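Local coordinates for endoglucanase family 5 (Clostridium acetobutylicum ATCC 824, PDB 6PZ7), which probably hydrolyses internal beta-1,4-glucosidic linkages of cellulose and related plant polysaccharides, as a broad-specificity endoglucanase of glycoside hydrolase family 5, subfamily 4, at residues D46-E50 with Q91-Y95; V175-R179 with P210-V216; W301-G305 with Y314-R319. All blocks are in the same frame, centred on the assembly; numbering follows the deposited sequence.

How the interactions relate
All three contacts belong to one (beta/alpha)8 barrel and differ in depth. Interactions 1 and 2 lie on the outer layer, partly buried, where a helix meets the loop leading into a barrel strand: helix 42-51 with the approach to strand 95-99, and helix 161-180 with the approach to strand 216-221. Interaction 1 sets two close acids beside a lysine, whereas interaction 2 has an arginine-aspartate salt bridge and a water-bridged asparagine pair. Interaction 3 is buried, joining the last barrel strand to the chain that follows through a carboxylate, indoles and water. Its L317 packs on K47 and I48, so it abuts the helix of interaction 1; interaction 2 is centred about 32 Å from its centre.

Interaction 1 of 3, residues D46-E50 with Q91-Y95; sequences DKIKE and QDHMY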
ATOM      1  N   ASP A  46     -14.858  -2.167 -11.954  1.00 10.14           N
ATOM      2  CA  ASP A  46     -16.037  -1.324 -12.099  1.00 10.63           C
ATOM      3  C   ASP A  46     -16.861  -1.299 -10.804  1.00 11.20           C
ATOM      4  O   ASP A  46     -17.437  -0.261 -10.452  1.00 11.96           O
ATOM      5  CB  ASP A  46     -16.918  -1.846 -13.255  1.00 11.80           C
ATOM      6  CG  ASP A  46     -16.338  -1.634 -14.632  1.00 11.78           C
ATOM      7  OD1 ASP A  46     -15.348  -0.902 -14.840  1.00 12.62           O
ATOM      8  OD2 ASP A  46     -16.916  -2.206 -15.584  1.00 14.73           O
ATOM      9  N   LYS A  47     -16.961  -2.435 -10.114  1.00 10.96           N
ATOM     10  CA  LYS A  47     -17.692  -2.459  -8.843  1.00 11.10           C
ATOM     11  C   LYS A  47     -17.049  -1.505  -7.833  1.00 11.20           C
ATOM     12  O   LYS A  47     -17.738  -0.819  -7.071  1.00 10.79           O
ATOM     13  CB  LYS A  47     -17.648  -3.881  -8.289  1.00 15.19           C
ATOM     14  CG  LYS A  47     -18.683  -4.223  -7.257  1.00 19.39           C
ATOM     15  CD  LYS A  47     -20.029  -4.571  -7.874  1.00 21.58           C
ATOM     16  CE  LYS A  47     -20.924  -4.912  -6.749  1.00 22.16           C
ATOM     17  NZ  LYS A  47     -22.307  -5.023  -7.165  1.00 15.81           N
ATOM     18  N   ILE A  48     -15.720  -1.481  -7.796  1.00  9.60           N
ATOM     19  CA  ILE A  48     -14.987  -0.577  -6.911  1.00  9.34           C
ATOM     20  C   ILE A  48     -15.311   0.873  -7.219  1.00  9.57           C
ATOM     21  O   ILE A  48     -15.615   1.670  -6.315  1.00 10.10           O
ATOM     22  CB  ILE A  48     -13.467  -0.836  -7.026  1.00  9.45           C
ATOM     23  CG1 ILE A  48     -13.113  -2.315  -6.803  1.00 12.77           C
ATOM     24  CG2 ILE A  48     -12.672   0.125  -6.155  1.00  9.64           C
ATOM     25  CD1 ILE A  48     -13.612  -2.875  -5.531  1.00 12.64           C
ATOM     26  N   LYS A  49     -15.267   1.240  -8.501  1.00  9.62           N
ATOM     27  CA  LYS A  49     -15.583   2.602  -8.908  1.00 10.28           C
ATOM     28  C   LYS A  49     -17.012   2.968  -8.555  1.00 10.27           C
ATOM     29  O   LYS A  49     -17.276   4.062  -8.029  1.00 11.99           O
ATOM     30  CB  LYS A  49     -15.364   2.725 -10.413  1.00 11.44           C
ATOM     31  CG  LYS A  49     -15.798   4.041 -11.049  1.00 15.85           C
ATOM     32  CD  LYS A  49     -14.973   5.185 -10.534  1.00 16.56           C
ATOM     33  CE  LYS A  49     -15.257   6.471 -11.347  1.00 23.62           C
ATOM     34  NZ  LYS A  49     -14.140   7.444 -11.162  1.00 24.71           N
ATOM     35  N   GLU A  50     -17.950   2.063  -8.835  1.00 10.28           N
ATOM     36  CA  GLU A  50     -19.366   2.322  -8.599  1.00 11.76           C
ATOM     37  C   GLU A  50     -19.671   2.509  -7.117  1.00 11.88           C
ATOM     38  O   GLU A  50     -20.627   3.219  -6.772  1.00 13.98           O
ATOM     39  CB  GLU A  50     -20.194   1.161  -9.161  1.00 13.02           C
ATOM     40  CG  GLU A  50     -20.232   1.144 -10.707  1.00 15.37           C
ATOM     41  CD  GLU A  50     -20.666  -0.197 -11.337  1.00 21.87           C
ATOM     42  OE1 GLU A  50     -21.031  -1.176 -10.641  1.00 21.77           O
ATOM     43  OE2 GLU A  50     -20.613  -0.278 -12.600  1.00 26.27           O
ATOM     44  N   GLN A  91      -8.663   3.268 -16.748  1.00  8.05           N
ATOM     45  CA  GLN A  91      -9.810   3.466 -17.633  1.00  7.94           C
ATOM     46  C   GLN A  91     -11.088   3.802 -16.872  1.00  9.11           C
ATOM     47  O   GLN A  91     -12.032   4.337 -17.475  1.00 10.64           O
ATOM     48  CB  GLN A  91     -10.048   2.201 -18.469  1.00  9.05           C
ATOM     49  CG  GLN A  91      -9.000   1.980 -19.516  1.00  7.72           C
ATOM     50  CD  GLN A  91      -9.042   0.623 -20.164  1.00  8.27           C
ATOM     51  OE1 GLN A  91      -9.851  -0.244 -19.796  1.00  9.95           O
ATOM     52  NE2 GLN A  91      -8.169   0.397 -21.130  1.00  8.97           N
ATOM     53  N   ASP A  92     -11.154   3.509 -15.587  1.00  8.70           N
ATOM     54  CA  ASP A  92     -12.261   3.895 -14.727  1.00  8.98           C
ATOM     55  C   ASP A  92     -12.010   5.243 -14.052  1.00  9.49           C
ATOM     56  O   ASP A  92     -12.749   5.595 -13.106  1.00 11.19           O
ATOM     57  CB  ASP A  92     -12.605   2.803 -13.717  1.00  9.43           C
ATOM     58  CG  ASP A  92     -13.417   1.689 -14.316  1.00 11.55           C
ATOM     59  OD1 ASP A  92     -13.778   1.719 -15.514  1.00 12.32           O
ATOM     60  OD2 ASP A  92     -13.724   0.707 -13.590  1.00 11.83           O
ATOM     61  N   HIS A  93     -11.005   5.990 -14.470  1.00  9.39           N
ATOM     62  CA  HIS A  93     -10.735   7.330 -13.967  1.00 10.86           C
ATOM     63  C   HIS A  93     -10.521   7.329 -12.452  1.00 11.78           C
ATOM     64  O   HIS A  93     -10.997   8.213 -11.735  1.00 17.70           O
ATOM     65  CB  HIS A  93     -11.800   8.323 -14.433  1.00 13.09           C
ATOM     66  CG  HIS A  93     -11.793   8.520 -15.912  1.00 14.29           C
ATOM     67  ND1 HIS A  93     -10.751   9.117 -16.581  1.00 20.67           N
ATOM     68  CD2 HIS A  93     -12.681   8.144 -16.855  1.00 26.09           C
ATOM     69  CE1 HIS A  93     -11.034   9.159 -17.879  1.00 19.82           C
ATOM     70  NE2 HIS A  93     -12.181   8.550 -18.065  1.00 23.83           N
ATOM     71  N   MET A  94      -9.811   6.331 -11.947  1.00  8.92           N
ATOM     72  CA  MET A  94      -9.328   6.263 -10.579  1.00  8.15           C
ATOM     73  C   MET A  94      -7.806   6.396 -10.581  1.00  8.04           C
ATOM     74  O   MET A  94      -7.134   6.213 -11.604  1.00  8.48           O
ATOM     75  CB  MET A  94      -9.728   4.947  -9.929  1.00  8.40           C
ATOM     76  CG  MET A  94     -11.245   4.865  -9.726  1.00  9.91           C
ATOM     77  SD  MET A  94     -11.805   3.435  -8.747  1.00 10.01           S
ATOM     78  CE  MET A  94     -11.475   2.102  -9.901  1.00 10.24           C
ATOM     79  N   TYR A  95      -7.265   6.719  -9.412  1.00  7.61           N
ATOM     80  CA  TYR A  95      -5.837   6.573  -9.159  1.00  6.71           C
ATOM     81  C   TYR A  95      -5.493   5.106  -9.017  1.00  7.22           C
ATOM     82  O   TYR A  95      -6.263   4.335  -8.435  1.00  7.60           O
ATOM     83  CB  TYR A  95      -5.426   7.317  -7.863  1.00  8.32           C
ATOM     84  CG  TYR A  95      -5.425   8.808  -8.028  1.00  8.39           C
ATOM     85  CD1 TYR A  95      -6.591   9.559  -7.849  1.00  9.67           C
ATOM     86  CD2 TYR A  95      -4.268   9.484  -8.369  1.00  8.74           C
ATOM     87  CE1 TYR A  95      -6.589  10.932  -8.021  1.00 11.02           C
ATOM     88  CE2 TYR A  95      -4.257  10.860  -8.557  1.00  9.99           C
ATOM     89  CZ  TYR A  95      -5.427  11.573  -8.408  1.00 10.31           C
ATOM     90  OH  TYR A  95      -5.370  12.944  -8.613  1.00 12.01           O
TER
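K49 reaches from helix 42-51 across to the loop that runs from helix 76-91 into strand 95-99, and it meets both D92 and M94 there. With CG anti to the backbone N (chi1 173°) and a bend at chi2, the chain runs alongside M94 in the opposite direction, K49 CD lying 3.8 Å from M94 CG. The ammonium ends at the backbone: K49 NZ donates to D92 O at 3.0 Å, in the carbonyl plane, and makes a weak bond to H93 O at 3.3 Å. M94 SD lies 3.9 Å from K49 CA, and the bend at chi3 folds CE back near K49 CB. Toward the barrel, I48 CG2 touches the same sulfur at 4.3 Å, at the edge of a packed layer that V56 of strand 55-58 continues. Farther toward the start of the helix segment, the D46 and D92 side chains cross at about a right angle, their carboxylate planes 33° apart and D46 OD1 2.6 Å from D92 OD2. K42, one turn earlier on the helix, forms salt bridges with both acids. So short an approach would be repulsive between two full charges; one acid may hold a proton, and K42 would offset remaining charge.

Interaction 2 of 3, residues V175-R179 with P210-V216; sequences VNTIR and PNNDKRV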
ATOM      1  N   VAL A 175      13.580   5.981  -6.250  1.00  7.35           N
ATOM      2  CA  VAL A 175      13.136   7.279  -6.759  1.00  8.80           C
ATOM      3  C   VAL A 175      14.046   7.754  -7.881  1.00  7.98           C
ATOM      4  O   VAL A 175      13.580   8.211  -8.934  1.00  8.90           O
ATOM      5  CB  VAL A 175      13.038   8.327  -5.631  1.00  8.15           C
ATOM      6  CG1 VAL A 175      12.909   9.721  -6.203  1.00  9.45           C
ATOM      7  CG2 VAL A 175      11.853   8.005  -4.703  1.00  8.71           C
ATOM      8  N   ASN A 176      15.371   7.682  -7.680  1.00  8.93           N
ATOM      9  CA  ASN A 176      16.279   8.149  -8.723  1.00  9.76           C
ATOM     10  C   ASN A 176      16.118   7.326 -10.004  1.00  9.12           C
ATOM     11  O   ASN A 176      16.161   7.860 -11.118  1.00  9.50           O
ATOM     12  CB  ASN A 176      17.729   8.081  -8.246  1.00 10.58           C
ATOM     13  CG  ASN A 176      18.116   9.234  -7.322  1.00 10.98           C
ATOM     14  OD1 ASN A 176      17.477  10.264  -7.298  1.00 13.28           O
ATOM     15  ND2 ASN A 176      19.195   9.041  -6.578  1.00 13.71           N
ATOM     16  N   THR A 177      15.970   6.014  -9.862  1.00  8.53           N
ATOM     17  CA  THR A 177      15.798   5.143 -11.028  1.00  9.29           C
ATOM     18  C   THR A 177      14.516   5.483 -11.776  1.00  8.80           C
ATOM     19  O   THR A 177      14.509   5.596 -13.004  1.00  9.70           O
ATOM     20  CB  THR A 177      15.785   3.687 -10.594  1.00 10.02           C
ATOM     21  OG1 THR A 177      17.030   3.344  -9.976  1.00 11.20           O
ATOM     22  CG2 THR A 177      15.537   2.730 -11.731  1.00 11.62           C
ATOM     23  N   ILE A 178      13.413   5.658 -11.050  1.00  8.21           N
ATOM     24  CA  ILE A 178      12.158   6.064 -11.674  1.00  8.78           C
ATOM     25  C   ILE A 178      12.361   7.356 -12.442  1.00  8.56           C
ATOM     26  O   ILE A 178      11.981   7.484 -13.624  1.00  9.49           O
ATOM     27  CB  ILE A 178      11.062   6.193 -10.597  1.00  8.36           C
ATOM     28  CG1 ILE A 178      10.652   4.809 -10.072  1.00  7.85           C
ATOM     29  CG2 ILE A 178       9.876   6.975 -11.156  1.00  8.60           C
ATOM     30  CD1 ILE A 178       9.983   4.823  -8.729  1.00  8.40           C
ATOM     31  N   ARG A 179      12.867   8.378 -11.769  1.00  9.53           N
ATOM     32  CA  ARG A 179      12.954   9.695 -12.403  1.00 10.31           C
ATOM     33  C   ARG A 179      13.881   9.682 -13.617  1.00 11.34           C
ATOM     34  O   ARG A 179      13.624  10.399 -14.592  1.00 12.53           O
ATOM     35  CB  ARG A 179      13.406  10.728 -11.381  1.00 12.75           C
ATOM     36  CG  ARG A 179      12.434  10.921 -10.200  1.00 13.43           C
ATOM     37  CD  ARG A 179      11.705  12.232 -10.254  1.00 10.62           C
ATOM     38  NE  ARG A 179      10.845  12.440  -9.108  1.00 11.50           N
ATOM     39  CZ  ARG A 179       9.538  12.156  -9.058  1.00  9.06           C
ATOM     40  NH1 ARG A 179       8.924  11.627 -10.111  1.00 10.00           N
ATOM     41  NH2 ARG A 179       8.843  12.367  -7.954  1.00 10.16           N
ATOM     42  N   PRO A 210      13.633  10.874  -0.150  1.00  9.45           N
ATOM     43  CA  PRO A 210      14.675  10.930  -1.189  1.00 11.09           C
ATOM     44  C   PRO A 210      14.772  12.289  -1.851  1.00 11.24           C
ATOM     45  O   PRO A 210      13.772  12.816  -2.381  1.00 11.23           O
ATOM     46  CB  PRO A 210      14.230   9.853  -2.197  1.00 12.07           C
ATOM     47  CG  PRO A 210      13.503   8.842  -1.362  1.00 10.61           C
ATOM     48  CD  PRO A 210      12.760   9.688  -0.316  1.00  9.83           C
ATOM     49  N   ASN A 211      15.969  12.890  -1.807  1.00 11.50           N
ATOM     50  CA  ASN A 211      16.254  14.170  -2.458  1.00 11.90           C
ATOM     51  C   ASN A 211      15.368  15.309  -1.974  1.00 12.22           C
ATOM     52  O   ASN A 211      15.280  16.353  -2.622  1.00 12.69           O
ATOM     53  CB  ASN A 211      16.151  14.065  -3.987  1.00 12.30           C
ATOM     54  CG  ASN A 211      17.052  13.018  -4.556  1.00 12.12           C
ATOM     55  OD1 ASN A 211      18.239  12.954  -4.214  1.00 14.92           O
ATOM     56  ND2 ASN A 211      16.528  12.169  -5.436  1.00 12.20           N
ATOM     57  N   ASN A 212      14.669  15.135  -0.842  1.00 11.98           N
ATOM     58  CA  ASN A 212      13.646  16.103  -0.426  1.00 12.41           C
ATOM     59  C   ASN A 212      12.706  16.413  -1.600  1.00 12.16           C
ATOM     60  O   ASN A 212      12.268  17.539  -1.783  1.00 13.49           O
ATOM     61  CB  ASN A 212      14.280  17.385   0.154  1.00 14.17           C
ATOM     62  CG  ASN A 212      13.345  18.123   1.094  1.00 16.18           C
ATOM     63  OD1 ASN A 212      12.243  17.673   1.390  1.00 16.17           O
ATOM     64  ND2 ASN A 212      13.798  19.272   1.606  1.00 20.11           N
ATOM     65  N   ASP A 213      12.352  15.366  -2.350  1.00 12.44           N
ATOM     66  CA  ASP A 213      11.505  15.486  -3.542  1.00 11.49           C
ATOM     67  C   ASP A 213      10.092  15.876  -3.134  1.00 11.51           C
ATOM     68  O   ASP A 213       9.439  15.192  -2.343  1.00 11.90           O
ATOM     69  CB  ASP A 213      11.561  14.124  -4.221  1.00 11.70           C
ATOM     70  CG  ASP A 213      10.870  14.047  -5.578  1.00 12.19           C
ATOM     71  OD1 ASP A 213       9.768  14.603  -5.749  1.00 13.47           O
ATOM     72  OD2 ASP A 213      11.460  13.410  -6.465  1.00 15.57           O
ATOM     73  N   LYS A 214       9.599  16.982  -3.719  1.00 12.29           N
ATOM     74  CA  LYS A 214       8.291  17.515  -3.352  1.00 13.12           C
ATOM     75  C   LYS A 214       7.127  16.651  -3.822  1.00 10.78           C
ATOM     76  O   LYS A 214       5.990  16.895  -3.412  1.00 13.31           O
ATOM     77  CB  LYS A 214       8.104  18.943  -3.887  1.00 14.44           C
ATOM     78  CG  LYS A 214       7.989  19.020  -5.407  1.00 15.84           C
ATOM     79  CD  LYS A 214       7.831  20.472  -5.899  1.00 20.35           C
ATOM     80  CE  LYS A 214       7.752  20.530  -7.411  1.00 20.03           C
ATOM     81  NZ  LYS A 214       7.724  21.947  -7.923  1.00 24.17           N
ATOM     82  N   ARG A 215       7.398  15.670  -4.671  1.00  9.11           N
ATOM     83  CA  ARG A 215       6.371  14.786  -5.194  1.00  8.47           C
ATOM     84  C   ARG A 215       6.410  13.404  -4.562  1.00  8.98           C
ATOM     85  O   ARG A 215       5.848  12.449  -5.118  1.00  9.98           O
ATOM     86  CB  ARG A 215       6.471  14.730  -6.714  1.00  9.65           C
ATOM     87  CG  ARG A 215       6.101  16.060  -7.362  1.00 11.46           C
ATOM     88  CD  ARG A 215       5.795  15.897  -8.824  1.00 15.60           C
ATOM     89  NE  ARG A 215       5.438  17.160  -9.478  1.00 20.99           N
ATOM     90  CZ  ARG A 215       6.317  17.998  -9.991  1.00 26.03           C
ATOM     91  NH1 ARG A 215       7.615  17.737  -9.931  1.00 23.91           N
ATOM     92  NH2 ARG A 215       5.885  19.114 -10.574  1.00 25.26           N
ATOM     93  N   VAL A 216       7.059  13.273  -3.410  1.00  8.06           N
ATOM     94  CA  VAL A 216       7.080  12.038  -2.638  1.00  7.45           C
ATOM     95  C   VAL A 216       6.097  12.103  -1.484  1.00  8.14           C
ATOM     96  O   VAL A 216       6.023  13.121  -0.771  1.00 10.06           O
ATOM     97  CB  VAL A 216       8.508  11.695  -2.173  1.00  8.79           C
ATOM     98  CG1 VAL A 216       8.489  10.557  -1.121  1.00  8.90           C
ATOM     99  CG2 VAL A 216       9.369  11.295  -3.352  1.00 10.09           C
TER
HETATM  100  O   HOH W   1      20.168  11.518  -5.303  1.00 16.10           O
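A bend at chi2 (-108°) swings the R179 guanidinium off helix 161-180 toward D213, whose CG lies anti to its backbone N (chi1 -174°), and the side chains meet from opposite directions. The side-on grip falls mainly on one oxygen: R179 NE donates to the syn lone pair of D213 OD2 at 2.9 Å, while R179 NH2 reaches the same atom at 3.2 Å and makes a weak bond to D213 OD1. OD2 lies in the guanidinium plane, although the carboxylate is turned 41° from it. D213 OD1 uses its anti lone pair to accept from R215 N at 2.8 Å, an Asx turn that fixes the acid; R179 NH1 is held by the backbone oxygens of N185 and R188. Nearer the surface, N211 ND2 donates to N176 OD1 at 2.8 Å, the amide planes not far from parallel, and a water bridges N176 ND2 to N211 OD1. On the barrel side of the polar pairs, V175 CG2 rests on P210 CG at 3.8 Å and meets V216 CG2. The type I turn D213-V216 leads into strand 216-221, in the helical coat of a TIM barrel, where a helix packs beside the entry to a strand.

Interaction 3 of 3, residues W301-G305 with Y314-R319; sequences WWDNG and YGILDR
D303 OD2 accepts two successive backbone N-H groups, I316 N at 2.9 Å and L317 N at 3.2 Å, and a third bond from the indole of W20. L317 N is met by the syn lone pair of D303 OD2, whereas I316 N comes from above the carboxylate plane, by a nearly straight bond (172°). D303 belongs to the last part of the eighth strand of the TIM barrel, and its carboxylate ties the chain returning after the strand's loop to the barrel wall. The other oxygen closes an Asx turn with G305 N and accepts a hydrogen bond from a water, which also donates to L317 O and accepts from R319 NE. That water links the acid to the arginine more closely than their long salt bridge; the guanidinium itself is anchored by T25 and by the backbone oxygen of G23.

Further back along the strand, the indole of W301 points its N-H at the backbone, W301 NE1 to Y314 O at 3.1 Å, in the ring plane and almost straight along the carbonyl. I316 leans over one face of the same ring, its CD1 3.9 Å from the centroid of the five-membered ring in a CH-pi contact; L329 and I333 of helix 327-334 extend this apolar side. W302 points its edge at the face of Y314 in an offset edge-to-face pair, planes 78° apart, and Y314 also meets the ring of Y223. N304 OD1 accepts a weak bond from Y314 N, the amide being held by D312 and K306. Chi1 of N304 (62°) sets its CG between backbone N and carbonyl carbon, which brings N304 ND2 to the edge of the Y314 ring, 3.9 Å from Y314 CD2.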
ATOM      1  N   TRP A 301      -8.266   0.440   2.006  1.00  6.29           N
ATOM      2  CA  TRP A 301      -8.668  -0.803   2.667  1.00  5.68           C
ATOM      3  C   TRP A 301      -7.954  -2.008   2.084  1.00  6.04           C
ATOM      4  O   TRP A 301      -7.863  -2.137   0.860  1.00  6.52           O
ATOM      5  CB  TRP A 301     -10.191  -0.990   2.489  1.00  6.56           C
ATOM      6  CG  TRP A 301     -10.719  -2.218   3.198  1.00  6.10           C
ATOM      7  CD1 TRP A 301     -10.772  -3.473   2.708  1.00  6.79           C
ATOM      8  CD2 TRP A 301     -11.233  -2.285   4.529  1.00  6.25           C
ATOM      9  NE1 TRP A 301     -11.267  -4.336   3.648  1.00  7.68           N
ATOM     10  CE2 TRP A 301     -11.576  -3.620   4.768  1.00  6.43           C
ATOM     11  CE3 TRP A 301     -11.472  -1.339   5.541  1.00  6.51           C
ATOM     12  CZ2 TRP A 301     -12.141  -4.029   5.964  1.00  7.95           C
ATOM     13  CZ3 TRP A 301     -12.049  -1.750   6.712  1.00  7.37           C
ATOM     14  CH2 TRP A 301     -12.361  -3.082   6.915  1.00  7.77           C
ATOM     15  N   TRP A 302      -7.448  -2.892   2.934  1.00  5.61           N
ATOM     16  CA  TRP A 302      -6.856  -4.156   2.491  1.00  5.66           C
ATOM     17  C   TRP A 302      -7.938  -5.219   2.273  1.00  6.40           C
ATOM     18  O   TRP A 302      -8.578  -5.665   3.213  1.00  7.33           O
ATOM     19  CB  TRP A 302      -5.840  -4.670   3.512  1.00  6.62           C
ATOM     20  CG  TRP A 302      -5.188  -5.959   3.066  1.00  6.86           C
ATOM     21  CD1 TRP A 302      -5.449  -7.214   3.550  1.00  7.58           C
ATOM     22  CD2 TRP A 302      -4.258  -6.115   1.998  1.00  6.81           C
ATOM     23  NE1 TRP A 302      -4.722  -8.138   2.845  1.00  8.32           N
ATOM     24  CE2 TRP A 302      -3.983  -7.496   1.886  1.00  7.26           C
ATOM     25  CE3 TRP A 302      -3.635  -5.234   1.116  1.00  6.17           C
ATOM     26  CZ2 TRP A 302      -3.080  -8.009   0.942  1.00  7.27           C
ATOM     27  CZ3 TRP A 302      -2.731  -5.746   0.178  1.00  7.01           C
ATOM     28  CH2 TRP A 302      -2.467  -7.122   0.115  1.00  7.54           C
ATOM     29  N   ASP A 303      -8.115  -5.643   1.028  1.00  6.40           N
ATOM     30  CA  ASP A 303      -9.088  -6.655   0.630  1.00  6.71           C
ATOM     31  C   ASP A 303      -8.305  -7.799  -0.004  1.00  6.52           C
ATOM     32  O   ASP A 303      -7.747  -7.661  -1.096  1.00  8.45           O
ATOM     33  CB  ASP A 303     -10.155  -6.090  -0.316  1.00  7.30           C
ATOM     34  CG  ASP A 303     -11.238  -7.080  -0.607  1.00  7.23           C
ATOM     35  OD1 ASP A 303     -10.899  -8.259  -0.825  1.00  9.18           O
ATOM     36  OD2 ASP A 303     -12.421  -6.686  -0.612  1.00  8.22           O
ATOM     37  N   ASN A 304      -8.281  -8.955   0.638  1.00  6.34           N
ATOM     38  CA  ASN A 304      -7.578 -10.137   0.125  1.00  7.04           C
ATOM     39  C   ASN A 304      -8.506 -11.183  -0.462  1.00  8.01           C
ATOM     40  O   ASN A 304      -8.063 -12.288  -0.780  1.00  8.54           O
ATOM     41  CB  ASN A 304      -6.633 -10.714   1.174  1.00  8.07           C
ATOM     42  CG  ASN A 304      -7.348 -11.195   2.422  1.00  7.83           C
ATOM     43  OD1 ASN A 304      -8.577 -11.114   2.544  1.00  8.62           O
ATOM     44  ND2 ASN A 304      -6.560 -11.660   3.365  1.00  8.85           N
ATOM     45  N   GLY A 305      -9.789 -10.881  -0.597  1.00  7.79           N
ATOM     46  CA  GLY A 305     -10.713 -11.829  -1.198  1.00  9.14           C
ATOM     47  C   GLY A 305     -11.214 -12.898  -0.255  1.00 10.23           C
ATOM     48  O   GLY A 305     -11.867 -13.858  -0.715  1.00 14.97           O
ATOM     49  N   TYR A 314     -10.060 -10.408   5.454  1.00  7.79           N
ATOM     50  CA  TYR A 314     -10.213  -8.974   5.251  1.00  7.44           C
ATOM     51  C   TYR A 314     -11.100  -8.614   4.061  1.00  8.21           C
ATOM     52  O   TYR A 314     -11.381  -7.409   3.843  1.00  8.56           O
ATOM     53  CB  TYR A 314      -8.817  -8.324   5.025  1.00  7.74           C
ATOM     54  CG  TYR A 314      -7.926  -8.314   6.234  1.00  7.02           C
ATOM     55  CD1 TYR A 314      -8.066  -7.333   7.189  1.00  8.42           C
ATOM     56  CD2 TYR A 314      -6.914  -9.249   6.391  1.00  7.92           C
ATOM     57  CE1 TYR A 314      -7.249  -7.297   8.297  1.00  9.25           C
ATOM     58  CE2 TYR A 314      -6.057  -9.201   7.488  1.00  9.30           C
ATOM     59  CZ  TYR A 314      -6.263  -8.227   8.433  1.00  8.90           C
ATOM     60  OH  TYR A 314      -5.454  -8.131   9.572  1.00 11.48           O
ATOM     61  N   GLY A 315     -11.531  -9.586   3.271  1.00  8.46           N
ATOM     62  CA  GLY A 315     -12.276  -9.286   2.060  1.00  8.41           C
ATOM     63  C   GLY A 315     -13.641  -8.704   2.346  1.00  8.21           C
ATOM     64  O   GLY A 315     -14.363  -9.180   3.218  1.00  9.15           O
ATOM     65  N   ILE A 316     -14.038  -7.734   1.537  1.00  7.45           N
ATOM     66  CA  ILE A 316     -15.359  -7.134   1.633  1.00  8.16           C
ATOM     67  C   ILE A 316     -16.148  -7.233   0.332  1.00  8.47           C
ATOM     68  O   ILE A 316     -17.385  -7.109   0.372  1.00  8.53           O
ATOM     69  CB  ILE A 316     -15.310  -5.678   2.187  1.00  8.75           C
ATOM     70  CG1 ILE A 316     -14.473  -4.776   1.301  1.00  9.00           C
ATOM     71  CG2 ILE A 316     -14.751  -5.704   3.624  1.00 10.24           C
ATOM     72  CD1 ILE A 316     -14.420  -3.294   1.747  1.00 10.12           C
ATOM     73  N   LEU A 317     -15.480  -7.458  -0.803  1.00  7.90           N
ATOM     74  CA  LEU A 317     -16.113  -7.747  -2.088  1.00  8.50           C
ATOM     75  C   LEU A 317     -16.009  -9.247  -2.357  1.00  8.58           C
ATOM     76  O   LEU A 317     -14.913  -9.824  -2.215  1.00  9.21           O
ATOM     77  CB  LEU A 317     -15.396  -6.986  -3.201  1.00  9.30           C
ATOM     78  CG  LEU A 317     -15.892  -7.232  -4.628  1.00  9.51           C
ATOM     79  CD1 LEU A 317     -17.312  -6.778  -4.811  1.00 11.21           C
ATOM     80  CD2 LEU A 317     -14.992  -6.551  -5.630  1.00 11.30           C
ATOM     81  N   ASP A 318     -17.104  -9.887  -2.747  1.00  9.20           N
ATOM     82  CA  ASP A 318     -17.044 -11.235  -3.299  1.00 10.16           C
ATOM     83  C   ASP A 318     -16.814 -11.039  -4.792  1.00  9.75           C
ATOM     84  O   ASP A 318     -17.720 -10.619  -5.529  1.00 10.84           O
ATOM     85  CB  ASP A 318     -18.332 -12.012  -3.011  1.00 11.70           C
ATOM     86  CG  ASP A 318     -18.316 -13.418  -3.599  1.00 13.72           C
ATOM     87  OD1 ASP A 318     -17.610 -13.696  -4.592  1.00 14.71           O
ATOM     88  OD2 ASP A 318     -19.123 -14.268  -3.113  1.00 16.13           O
ATOM     89  N   ARG A 319     -15.579 -11.313  -5.234  1.00  8.68           N
ATOM     90  CA  ARG A 319     -15.206 -11.040  -6.613  1.00  9.29           C
ATOM     91  C   ARG A 319     -15.861 -12.010  -7.579  1.00 11.69           C
ATOM     92  O   ARG A 319     -16.036 -11.676  -8.758  1.00 13.47           O
ATOM     93  CB  ARG A 319     -13.707 -11.156  -6.770  1.00  9.55           C
ATOM     94  CG  ARG A 319     -12.942 -10.170  -5.920  1.00  8.26           C
ATOM     95  CD  ARG A 319     -11.458 -10.305  -6.101  1.00  8.34           C
ATOM     96  NE  ARG A 319     -10.722  -9.661  -5.028  1.00  8.45           N
ATOM     97  CZ  ARG A 319      -9.404  -9.699  -4.915  1.00  6.50           C
ATOM     98  NH1 ARG A 319      -8.671 -10.252  -5.868  1.00  7.86           N
ATOM     99  NH2 ARG A 319      -8.831  -9.190  -3.837  1.00  8.17           N
TER
HETATM  100  O   HOH W   2     -12.330  -9.220  -2.816  1.00 10.52           O